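Local structure of DNA polymerase sliding clamp C (3AIZ) at residues C[26-38]-C[48-60]. The protein serves as a subunit of a ring-shaped sliding clamp that encircles DNA and tethers the replicative polymerase and other DNA-processing proteins to it. Numbering follows the deposited sequence.
Sequences TLDFTSDGLKIRG and DILIPAGYFEEYN
Leu34 and Ile51 sit side by side on the buried face of an antiparallel beta hairpin, strands 33-39 and 45-52 of the N-terminal domain of this PCNA-family clamp, with Leu34 CB 4.1 Å from Ile51 CB. One hydrogen-bonded pair further along, Ile36 and Ile49 touch through their CB atoms (Ile36 CB to Ile49 CB, 4.0 Å) on the same face; helix 8-18 packs on this face, Phe15 touching Ile36 and Leu18 touching Ile49. With CG anti to the backbone N (chi1 174°), Leu34 places its CD1 above the centre of the Phe29 ring, while Leu34 CB meets the edge of the Phe56 ring at Phe56 CZ, 4.1 Å away. The strands are held by four backbone bonds, two each for Leu34 with Ile51 and Ile36 with Ile49, and a fifth, Ala53 N to Asp32 O, continues the pairing past Pro52. Gly33 has no side chain where Pro52 comes close, its CA 4.1 Å from Pro52 CA.

After the 3-10 segment 53-55, the chain brings Tyr59 back to the 30-33 turn. Its ring carries Ala53 CB over one face, toward the rim, and its hydroxyl gives a hydrogen bond of 2.7 Å from OH to Thr30 O; the Tyr59 hydroxyl lies in the plane of the Thr30 carbonyl, and Thr30 O lies at the edge of the Tyr59 ring. Thr30 OG1 in turn bonds Gly33 O, which also accepts from Thr30 N, so the 30-33 turn is tied internally as well as to Tyr59.

On the other face, Lys35 CG lies against Leu50 CD1 at 3.7 Å. Next to them is the Arg37-Asp48 salt bridge: the Arg37 chain bends at chi3 (-60°), bringing its guanidinium alongside the carboxylate with the two planes 74° apart. Arg37 NH2, 3.1 Å from Asp48 OD1, meets that oxygen from above the carboxylate plane.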
loop_
_atom_site.group_PDB
_atom_site.type_symbol
_atom_site.label_atom_id
_atom_site.label_comp_id
_atom_site.label_asym_id
_atom_site.label_seq_id
_atom_site.Cartn_x
_atom_site.Cartn_y
_atom_site.Cartn_z
ATOM N N THR C 26 -11.356 -34.020 23.930
ATOM C CA THR C 26 -11.184 -35.411 24.308
ATOM C C THR C 26 -11.125 -36.297 23.073
ATOM O O THR C 26 -12.158 -36.658 22.509
ATOM C CB THR C 26 -12.331 -35.889 25.212
ATOM O OG1 THR C 26 -12.391 -35.068 26.385
ATOM C CG2 THR C 26 -12.120 -37.338 25.620
ATOM N N LEU C 27 -9.912 -36.637 22.651
ATOM C CA LEU C 27 -9.726 -37.559 21.540
ATOM C C LEU C 27 -10.213 -38.945 21.942
ATOM O O LEU C 27 -9.597 -39.610 22.774
ATOM C CB LEU C 27 -8.257 -37.613 21.128
ATOM C CG LEU C 27 -7.633 -36.284 20.698
ATOM C CD1 LEU C 27 -6.137 -36.438 20.482
ATOM C CD2 LEU C 27 -8.309 -35.756 19.443
ATOM N N ASP C 28 -11.325 -39.370 21.354
ATOM C CA ASP C 28 -11.928 -40.654 21.686
ATOM C C ASP C 28 -11.723 -41.661 20.560
ATOM O O ASP C 28 -12.511 -41.721 19.617
ATOM C CB ASP C 28 -13.420 -40.477 21.975
ATOM C CG ASP C 28 -14.104 -41.780 22.344
ATOM O OD1 ASP C 28 -13.402 -42.798 22.514
ATOM O OD2 ASP C 28 -15.348 -41.781 22.464
ATOM N N PHE C 29 -10.659 -42.450 20.665
ATOM C CA PHE C 29 -10.345 -43.453 19.652
ATOM C C PHE C 29 -11.165 -44.724 19.846
ATOM O O PHE C 29 -11.053 -45.398 20.869
ATOM C CB PHE C 29 -8.850 -43.781 19.668
ATOM C CG PHE C 29 -7.971 -42.613 19.328
ATOM C CD1 PHE C 29 -7.516 -41.761 20.319
ATOM C CD2 PHE C 29 -7.604 -42.365 18.016
ATOM C CE1 PHE C 29 -6.708 -40.685 20.010
ATOM C CE2 PHE C 29 -6.797 -41.290 17.699
ATOM C CZ PHE C 29 -6.349 -40.448 18.698
ATOM N N THR C 30 -11.993 -45.044 18.856
ATOM C CA THR C 30 -12.816 -46.246 18.905
ATOM C C THR C 30 -12.519 -47.149 17.714
ATOM O O THR C 30 -11.771 -46.774 16.810
ATOM C CB THR C 30 -14.317 -45.905 18.914
ATOM O OG1 THR C 30 -14.680 -45.290 17.671
ATOM C CG2 THR C 30 -14.643 -44.959 20.061
ATOM N N SER C 31 -13.109 -48.339 17.717
ATOM C CA SER C 31 -12.913 -49.291 16.631
ATOM C C SER C 31 -13.342 -48.700 15.290
ATOM O O SER C 31 -12.721 -48.962 14.260
ATOM C CB SER C 31 -13.681 -50.586 16.907
ATOM O OG SER C 31 -15.069 -50.335 17.052
ATOM N N ASP C 32 -14.404 -47.901 15.312
ATOM C CA ASP C 32 -14.936 -47.296 14.095
ATOM C C ASP C 32 -14.059 -46.149 13.593
ATOM O O ASP C 32 -13.881 -45.974 12.388
ATOM C CB ASP C 32 -16.368 -46.804 14.319
ATOM C CG ASP C 32 -17.339 -47.940 14.589
ATOM O OD1 ASP C 32 -16.955 -49.113 14.393
ATOM O OD2 ASP C 32 -18.487 -47.658 14.995
ATOM N N GLY C 33 -13.515 -45.372 14.524
ATOM C CA GLY C 33 -12.661 -44.253 14.170
ATOM C C GLY C 33 -12.513 -43.251 15.297
ATOM O O GLY C 33 -12.969 -43.486 16.415
ATOM N N LEU C 34 -11.873 -42.125 14.998
ATOM C CA LEU C 34 -11.650 -41.081 15.990
ATOM C C LEU C 34 -12.876 -40.193 16.159
ATOM O O LEU C 34 -13.251 -39.456 15.248
ATOM C CB LEU C 34 -10.441 -40.227 15.604
ATOM C CG LEU C 34 -10.171 -39.002 16.480
ATOM C CD1 LEU C 34 -10.032 -39.397 17.942
ATOM C CD2 LEU C 34 -8.929 -38.264 16.000
ATOM N N LYS C 35 -13.498 -40.268 17.331
ATOM C CA LYS C 35 -14.640 -39.418 17.643
ATOM C C LYS C 35 -14.215 -38.264 18.540
ATOM O O LYS C 35 -13.565 -38.466 19.563
ATOM C CB LYS C 35 -15.754 -40.226 18.311
ATOM C CG LYS C 35 -16.352 -41.303 17.421
ATOM C CD LYS C 35 -17.452 -42.069 18.137
ATOM C CE LYS C 35 -18.032 -43.157 17.248
ATOM N NZ LYS C 35 -19.158 -43.869 17.910
ATOM N N ILE C 36 -14.575 -37.052 18.139
ATOM C CA ILE C 36 -14.273 -35.864 18.923
ATOM C C ILE C 36 -15.557 -35.092 19.158
ATOM O O ILE C 36 -16.323 -34.849 18.228
ATOM C CB ILE C 36 -13.257 -34.953 18.213
ATOM C CG1 ILE C 36 -11.979 -35.727 17.890
ATOM C CG2 ILE C 36 -12.947 -33.736 19.069
ATOM C CD1 ILE C 36 -10.997 -34.947 17.054
ATOM N N ARG C 37 -15.792 -34.710 20.405
ATOM C CA ARG C 37 -17.042 -34.066 20.773
ATOM C C ARG C 37 -16.816 -33.030 21.863
ATOM O O ARG C 37 -16.238 -33.333 22.905
ATOM C CB ARG C 37 -18.049 -35.118 21.238
ATOM C CG ARG C 37 -19.358 -34.557 21.745
ATOM C CD ARG C 37 -20.353 -35.674 22.004
ATOM N NE ARG C 37 -20.638 -36.437 20.791
ATOM C CZ ARG C 37 -21.540 -37.410 20.720
ATOM N NH1 ARG C 37 -22.246 -37.741 21.792
ATOM N NH2 ARG C 37 -21.736 -38.053 19.576
ATOM N N GLY C 38 -17.270 -31.807 21.614
ATOM C CA GLY C 38 -17.113 -30.730 22.573
ATOM C C GLY C 38 -18.259 -29.741 22.535
ATOM O O GLY C 38 -19.132 -29.819 21.671
ATOM N N ASP C 48 -19.705 -32.103 16.939
ATOM C CA ASP C 48 -19.655 -33.554 16.833
ATOM C C ASP C 48 -18.840 -33.975 15.615
ATOM O O ASP C 48 -19.297 -33.856 14.478
ATOM C CB ASP C 48 -21.067 -34.129 16.748
ATOM C CG ASP C 48 -21.078 -35.641 16.762
ATOM O OD1 ASP C 48 -20.259 -36.236 17.494
ATOM O OD2 ASP C 48 -21.908 -36.236 16.041
ATOM N N ILE C 49 -17.631 -34.470 15.860
ATOM C CA ILE C 49 -16.727 -34.852 14.782
ATOM C C ILE C 49 -16.495 -36.357 14.731
ATOM O O ILE C 49 -16.345 -37.011 15.764
ATOM C CB ILE C 49 -15.366 -34.143 14.918
ATOM C CG1 ILE C 49 -15.554 -32.624 14.912
ATOM C CG2 ILE C 49 -14.428 -34.573 13.800
ATOM C CD1 ILE C 49 -14.273 -31.847 15.138
ATOM N N LEU C 50 -16.474 -36.902 13.519
ATOM C CA LEU C 50 -16.160 -38.309 13.315
ATOM C C LEU C 50 -15.121 -38.471 12.216
ATOM O O LEU C 50 -15.366 -38.131 11.059
ATOM C CB LEU C 50 -17.415 -39.105 12.961
ATOM C CG LEU C 50 -17.166 -40.562 12.561
ATOM C CD1 LEU C 50 -16.477 -41.324 13.685
ATOM C CD2 LEU C 50 -18.466 -41.245 12.166
ATOM N N ILE C 51 -13.956 -38.986 12.588
ATOM C CA ILE C 51 -12.887 -39.241 11.634
ATOM C C ILE C 51 -12.656 -40.743 11.533
ATOM O O ILE C 51 -11.889 -41.312 12.309
ATOM C CB ILE C 51 -11.585 -38.540 12.052
ATOM C CG1 ILE C 51 -11.848 -37.058 12.333
ATOM C CG2 ILE C 51 -10.525 -38.705 10.981
ATOM C CD1 ILE C 51 -10.630 -36.297 12.799
ATOM N N PRO C 52 -13.332 -41.390 10.573
ATOM C CA PRO C 52 -13.310 -42.846 10.390
ATOM C C PRO C 52 -11.898 -43.393 10.218
ATOM O O PRO C 52 -10.986 -42.655 9.845
ATOM C CB PRO C 52 -14.111 -43.047 9.100
ATOM C CG PRO C 52 -14.993 -41.852 9.015
ATOM C CD PRO C 52 -14.188 -40.723 9.579
ATOM N N ALA C 53 -11.729 -44.684 10.488
ATOM C CA ALA C 53 -10.432 -45.335 10.362
ATOM C C ALA C 53 -9.853 -45.165 8.961
ATOM O O ALA C 53 -8.647 -44.987 8.795
ATOM C CB ALA C 53 -10.548 -46.809 10.715
ATOM N N GLY C 54 -10.722 -45.217 7.957
ATOM C CA GLY C 54 -10.302 -45.115 6.571
ATOM C C GLY C 54 -9.639 -43.793 6.235
ATOM O O GLY C 54 -8.866 -43.704 5.281
ATOM N N TYR C 55 -9.945 -42.763 7.017
ATOM C CA TYR C 55 -9.350 -41.445 6.819
ATOM C C TYR C 55 -7.839 -41.516 6.993
ATOM O O TYR C 55 -7.090 -40.798 6.330
ATOM C CB TYR C 55 -9.946 -40.440 7.808
ATOM C CG TYR C 55 -9.339 -39.056 7.737
ATOM C CD1 TYR C 55 -9.902 -38.070 6.937
ATOM C CD2 TYR C 55 -8.209 -38.732 8.477
ATOM C CE1 TYR C 55 -9.355 -36.805 6.871
ATOM C CE2 TYR C 55 -7.655 -37.468 8.418
ATOM C CZ TYR C 55 -8.232 -36.508 7.613
ATOM O OH TYR C 55 -7.684 -35.248 7.550
ATOM N N PHE C 56 -7.399 -42.392 7.891
ATOM C CA PHE C 56 -5.983 -42.550 8.182
ATOM C C PHE C 56 -5.356 -43.601 7.277
ATOM O O PHE C 56 -6.039 -44.504 6.792
ATOM C CB PHE C 56 -5.786 -42.959 9.643
ATOM C CG PHE C 56 -6.508 -42.079 10.623
ATOM C CD1 PHE C 56 -5.983 -40.853 10.991
ATOM C CD2 PHE C 56 -7.708 -42.483 11.179
ATOM C CE1 PHE C 56 -6.641 -40.046 11.897
ATOM C CE2 PHE C 56 -8.373 -41.679 12.084
ATOM C CZ PHE C 56 -7.839 -40.459 12.443
ATOM N N GLU C 57 -4.051 -43.480 7.051
ATOM C CA GLU C 57 -3.314 -44.494 6.311
ATOM C C GLU C 57 -3.135 -45.727 7.188
ATOM O O GLU C 57 -3.197 -46.860 6.709
ATOM C CB GLU C 57 -1.951 -43.961 5.869
ATOM C CG GLU C 57 -1.124 -44.964 5.085
ATOM C CD GLU C 57 0.288 -44.477 4.822
ATOM O OE1 GLU C 57 0.631 -43.368 5.283
ATOM O OE2 GLU C 57 1.056 -45.206 4.157
ATOM N N GLU C 58 -2.913 -45.495 8.478
ATOM C CA GLU C 58 -2.788 -46.575 9.448
ATOM C C GLU C 58 -3.651 -46.280 10.668
ATOM O O GLU C 58 -3.590 -45.188 11.231
ATOM C CB GLU C 58 -1.330 -46.759 9.874
ATOM C CG GLU C 58 -0.397 -47.180 8.749
ATOM C CD GLU C 58 1.041 -47.339 9.210
ATOM O OE1 GLU C 58 1.303 -47.173 10.420
ATOM O OE2 GLU C 58 1.911 -47.628 8.359
ATOM N N TYR C 59 -4.457 -47.257 11.070
ATOM C CA TYR C 59 -5.331 -47.101 12.224
ATOM C C TYR C 59 -5.332 -48.372 13.065
ATOM O O TYR C 59 -5.897 -49.389 12.667
ATOM C CB TYR C 59 -6.755 -46.764 11.774
ATOM C CG TYR C 59 -7.647 -46.260 12.886
ATOM C CD1 TYR C 59 -7.699 -44.908 13.200
ATOM C CD2 TYR C 59 -8.435 -47.135 13.623
ATOM C CE1 TYR C 59 -8.511 -44.442 14.215
ATOM C CE2 TYR C 59 -9.251 -46.676 14.640
ATOM C CZ TYR C 59 -9.284 -45.329 14.931
ATOM O OH TYR C 59 -10.093 -44.866 15.943
ATOM N N ASN C 60 -4.696 -48.306 14.229
ATOM C CA ASN C 60 -4.578 -49.470 15.097
ATOM C C ASN C 60 -5.114 -49.210 16.501
ATOM O O ASN C 60 -4.365 -48.830 17.402
ATOM C CB ASN C 60 -3.119 -49.932 15.169
ATOM C CG ASN C 60 -2.942 -51.184 16.009
ATOM O OD1 ASN C 60 -3.916 -51.840 16.381
ATOM N ND2 ASN C 60 -1.693 -51.522 16.308
#